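Local coordinates for protein GTP pyrophosphokinase YjbM (Bacillus subtilis, PDB 5DEC) that makes the alarmone (p)ppGpp by moving pyrophosphate from ATP to GTP or GDP, working as a homotetramer under allosteric control by its product, at residues Q94-K97 against E98-A102; V29-K32 against G33-T36. All coordinates share one frame; numbering follows the deposited sequence.

Contact 1: Q94-K97 against E98-A102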
loop_
_atom_site.group_PDB
_atom_site.type_symbol
_atom_site.label_atom_id
_atom_site.label_comp_id
_atom_site.label_asym_id
_atom_site.label_seq_id
_atom_site.Cartn_x
_atom_site.Cartn_y
_atom_site.Cartn_z
ATOM N N GLN B 94 -23.990 -5.736 -13.983
ATOM C CA GLN B 94 -24.135 -6.933 -14.796
ATOM C C GLN B 94 -22.812 -7.263 -15.486
ATOM O O GLN B 94 -22.465 -8.430 -15.628
ATOM C CB GLN B 94 -25.262 -6.751 -15.826
ATOM C CG GLN B 94 -25.532 -7.984 -16.686
ATOM C CD GLN B 94 -25.962 -9.194 -15.874
ATOM O OE1 GLN B 94 -26.602 -9.066 -14.827
ATOM N NE2 GLN B 94 -25.599 -10.382 -16.350
ATOM N N ILE B 95 -22.079 -6.233 -15.901
ATOM C CA ILE B 95 -20.789 -6.426 -16.543
ATOM C C ILE B 95 -19.787 -7.066 -15.583
ATOM O O ILE B 95 -19.133 -8.046 -15.934
ATOM C CB ILE B 95 -20.231 -5.082 -17.073
ATOM C CG1 ILE B 95 -21.093 -4.590 -18.247
ATOM C CG2 ILE B 95 -18.785 -5.232 -17.511
ATOM C CD1 ILE B 95 -20.718 -3.225 -18.758
ATOM N N VAL B 96 -19.722 -6.565 -14.352
ATOM C CA VAL B 96 -18.798 -7.114 -13.364
ATOM C C VAL B 96 -19.193 -8.547 -13.014
ATOM O O VAL B 96 -18.332 -9.444 -12.930
ATOM C CB VAL B 96 -18.742 -6.246 -12.074
ATOM C CG1 VAL B 96 -17.902 -6.926 -11.004
ATOM C CG2 VAL B 96 -18.192 -4.857 -12.386
ATOM N N LYS B 97 -20.486 -8.764 -12.833
ATOM C CA LYS B 97 -21.012 -10.102 -12.575
ATOM C C LYS B 97 -20.519 -11.100 -13.615
ATOM O O LYS B 97 -20.066 -12.197 -13.284
ATOM C CB LYS B 97 -22.539 -10.096 -12.596
ATOM C CG LYS B 97 -23.221 -9.654 -11.326
ATOM C CD LYS B 97 -24.739 -9.599 -11.533
ATOM C CE LYS B 97 -25.268 -10.893 -12.130
ATOM N NZ LYS B 97 -26.749 -10.850 -12.325
ATOM N N GLU B 98 -20.645 -10.724 -14.882
ATOM C CA GLU B 98 -20.242 -11.613 -15.959
ATOM C C GLU B 98 -18.750 -11.839 -15.980
ATOM O O GLU B 98 -18.297 -12.953 -16.267
ATOM C CB GLU B 98 -20.750 -11.073 -17.296
ATOM C CG GLU B 98 -22.242 -11.279 -17.400
ATOM C CD GLU B 98 -22.880 -10.591 -18.594
ATOM O OE1 GLU B 98 -22.173 -9.854 -19.318
ATOM O OE2 GLU B 98 -24.093 -10.815 -18.813
ATOM N N MET B 99 -17.973 -10.805 -15.670
ATOM C CA MET B 99 -16.543 -11.003 -15.529
ATOM C C MET B 99 -16.239 -12.019 -14.434
ATOM O O MET B 99 -15.395 -12.904 -14.627
ATOM C CB MET B 99 -15.825 -9.673 -15.206
ATOM C CG MET B 99 -15.762 -8.743 -16.401
ATOM S SD MET B 99 -14.812 -7.247 -16.074
ATOM C CE MET B 99 -15.788 -6.448 -14.821
ATOM N N LEU B 100 -16.917 -11.906 -13.292
ATOM C CA LEU B 100 -16.610 -12.788 -12.160
ATOM C C LEU B 100 -16.993 -14.234 -12.481
ATOM O O LEU B 100 -16.283 -15.170 -12.119
ATOM C CB LEU B 100 -17.328 -12.329 -10.886
ATOM C CG LEU B 100 -16.886 -10.947 -10.354
ATOM C CD1 LEU B 100 -17.652 -10.570 -9.117
ATOM C CD2 LEU B 100 -15.418 -10.960 -10.021
ATOM N N PHE B 101 -18.116 -14.408 -13.165
ATOM C CA PHE B 101 -18.558 -15.749 -13.533
ATOM C C PHE B 101 -17.583 -16.439 -14.496
ATOM O O PHE B 101 -17.483 -17.667 -14.509
ATOM C CB PHE B 101 -19.960 -15.677 -14.133
ATOM C CG PHE B 101 -21.056 -15.714 -13.097
ATOM C CD1 PHE B 101 -21.400 -16.907 -12.483
ATOM C CD2 PHE B 101 -21.737 -14.573 -12.741
ATOM C CE1 PHE B 101 -22.405 -16.957 -11.530
ATOM C CE2 PHE B 101 -22.747 -14.612 -11.789
ATOM C CZ PHE B 101 -23.078 -15.805 -11.182
ATOM N N ALA B 102 -16.843 -15.651 -15.270
ATOM C CA ALA B 102 -15.898 -16.187 -16.255
ATOM C C ALA B 102 -14.499 -16.475 -15.702
ATOM O O ALA B 102 -13.693 -17.135 -16.354
ATOM C CB ALA B 102 -15.785 -15.224 -17.429
#
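E98 lies one helical turn beyond Q94, and its carboxylate takes a nearly straight hydrogen bond (172°) from the amide, with Q94 NE2 2.9 Å from E98 OE2. The two flat groups stand almost perpendicular: E98 OE2 lies in the plane of the amide, whereas Q94 NE2 comes in from above the carboxylate plane. With chi1 at -177°, Q94 CG sits beside its own carbonyl carbon, and a bend at chi2 brings the amide round to E98. The other end of that amide is also held, since K97 NZ donates to Q94 OE1 at 3.1 Å, so one glutamine links the lysine and the glutamate. An alanine in place of Q94 would probably leave the E98 carboxylate and the K97 ammonium without this shared partner and freer to swing. This polar strip runs along helix 90-102, whose opposite, apolar flank packs on the mixed beta-sheet of the RelA/SpoT synthetase domain. There V96 touches I85 and I149, and its CG1 lies alongside L100 CD1 at 4.1 Å. M99 bends back at chi3 and sets its CE 3.8 Å from V96 CG2. Farther along, K97 O accepts the backbone N of F101 at 3.0 Å, while that oxygen also sits at the edge of the F101 ring, near its plane and 3.0 Å from F101 CD2.

Contact 2: V29-K32 against G33-T36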
loop_
_atom_site.group_PDB
_atom_site.type_symbol
_atom_site.label_atom_id
_atom_site.label_comp_id
_atom_site.label_asym_id
_atom_site.label_seq_id
_atom_site.Cartn_x
_atom_site.Cartn_y
_atom_site.Cartn_z
ATOM N N VAL B 29 -6.174 -7.427 -4.937
ATOM C CA VAL B 29 -5.249 -7.044 -5.992
ATOM C C VAL B 29 -5.753 -7.514 -7.358
ATOM O O VAL B 29 -5.606 -6.812 -8.379
ATOM C CB VAL B 29 -3.830 -7.609 -5.728
ATOM C CG1 VAL B 29 -2.908 -7.352 -6.928
ATOM C CG2 VAL B 29 -3.282 -6.978 -4.503
ATOM N N LYS B 30 -6.335 -8.711 -7.375
ATOM C CA LYS B 30 -6.912 -9.243 -8.610
ATOM C C LYS B 30 -8.017 -8.330 -9.135
ATOM O O LYS B 30 -7.983 -7.896 -10.270
ATOM C CB LYS B 30 -7.454 -10.655 -8.379
ATOM C CG LYS B 30 -6.336 -11.744 -8.351
ATOM C CD LYS B 30 -6.862 -13.053 -7.786
ATOM C CE LYS B 30 -5.800 -14.180 -7.808
ATOM N NZ LYS B 30 -5.547 -14.620 -9.200
ATOM N N LEU B 31 -8.992 -8.033 -8.295
ATOM C CA LEU B 31 -10.153 -7.258 -8.753
ATOM C C LEU B 31 -9.808 -5.801 -9.095
ATOM O O LEU B 31 -10.394 -5.198 -10.022
ATOM C CB LEU B 31 -11.245 -7.325 -7.692
ATOM C CG LEU B 31 -11.774 -8.732 -7.418
ATOM C CD1 LEU B 31 -12.790 -8.690 -6.300
ATOM C CD2 LEU B 31 -12.380 -9.324 -8.673
ATOM N N LYS B 32 -8.845 -5.231 -8.374
ATOM C CA LYS B 32 -8.372 -3.888 -8.701
ATOM C C LYS B 32 -7.679 -3.847 -10.050
ATOM O O LYS B 32 -7.564 -2.791 -10.655
ATOM C CB LYS B 32 -7.416 -3.360 -7.616
ATOM C CG LYS B 32 -8.124 -2.956 -6.340
ATOM C CD LYS B 32 -7.156 -2.642 -5.195
ATOM C CE LYS B 32 -7.951 -2.272 -3.935
ATOM N NZ LYS B 32 -7.095 -2.141 -2.729
ATOM N N GLY B 33 -7.235 -5.001 -10.531
ATOM C CA GLY B 33 -6.612 -5.089 -11.843
ATOM C C GLY B 33 -7.584 -4.862 -12.988
ATOM O O GLY B 33 -7.182 -4.533 -14.099
ATOM N N ILE B 34 -8.867 -5.074 -12.726
ATOM C CA ILE B 34 -9.893 -4.897 -13.748
ATOM C C ILE B 34 -9.929 -3.442 -14.190
ATOM O O ILE B 34 -9.880 -3.148 -15.382
ATOM C CB ILE B 34 -11.278 -5.334 -13.229
ATOM C CG1 ILE B 34 -11.311 -6.849 -13.023
ATOM C CG2 ILE B 34 -12.387 -4.897 -14.197
ATOM C CD1 ILE B 34 -12.521 -7.331 -12.275
ATOM N N ARG B 35 -9.996 -2.525 -13.225
ATOM C CA ARG B 35 -10.027 -1.096 -13.539
ATOM C C ARG B 35 -8.760 -0.669 -14.275
ATOM O O ARG B 35 -8.825 0.086 -15.245
ATOM C CB ARG B 35 -10.207 -0.251 -12.267
ATOM C CG ARG B 35 -10.218 1.252 -12.518
ATOM C CD ARG B 35 -10.508 2.016 -11.245
ATOM N NE ARG B 35 -10.443 3.460 -11.447
ATOM C CZ ARG B 35 -11.439 4.196 -11.930
ATOM N NH1 ARG B 35 -12.583 3.627 -12.278
ATOM N NH2 ARG B 35 -11.288 5.506 -12.071
ATOM N N THR B 36 -7.606 -1.149 -13.812
ATOM C CA THR B 36 -6.342 -0.821 -14.473
ATOM C C THR B 36 -6.337 -1.202 -15.954
ATOM O O THR B 36 -5.968 -0.391 -16.804
ATOM C CB THR B 36 -5.151 -1.511 -13.786
ATOM O OG1 THR B 36 -5.056 -1.060 -12.431
ATOM C CG2 THR B 36 -3.858 -1.183 -14.523
HETATM O O HOH W 1 -11.065 -2.599 -10.532
#
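L31 O is gripped twice: a water donates to it at 2.7 Å, and I34 N reaches it at 3.1 Å from well above the carbonyl plane. The same water accepts R35 N at 2.9 Å, bridging a gap in which L31 O and R35 N stand 4.2 Å apart, too far for the usual direct bond. One residue earlier, G33 N is bonded to K30 O at 3.0 Å, again from above the carbonyl plane, and only weakly to V29 O. Bonds between residues three apart, with a water wedged into the backbone, mark a local 3-10-like, hydrated irregularity in the long helix 11-38. G33 sits at its centre, where a beta carbon would press tightly against K30 O. Residues V29 to R35 belong to the site for the allosteric alarmone, which two neighbouring subunits share. On the inner flank, L31 and I34 lie side by side and point the same way, L31 CD2 meeting I34 CD1 at 4.1 Å, with L31 continuing onto L83 and I85 of the sheet. K30 points away from the following turn, and its ammonium forms salt bridges with D105 and with E26 of a neighbouring subunit. The R35 side chain, extended with CG anti to the backbone N (chi1 179°), carries its guanidinium to I47 O, to which NH1 donates a hydrogen bond.

In the fold
From the N terminus, the chain first makes contact 2, near the end of helix 11-38, and only after two strands and helix 57-66 does it reach contact 1 on helix 90-102. Each contact joins consecutive turns of a single helix, so neither closes a loop, and the two follow in series without nesting or crossing. They meet in space, their centres about 13 Å apart: L100 CD2 packs on L31 CD2 at 3.7 Å and M99 CE on I34 CG2 at 3.8 Å. The 29-36 turns, which contribute to the allosteric site, thereby rest on helix 90-102, and L31, V96 and L100 all reach I85 on strand 81-87.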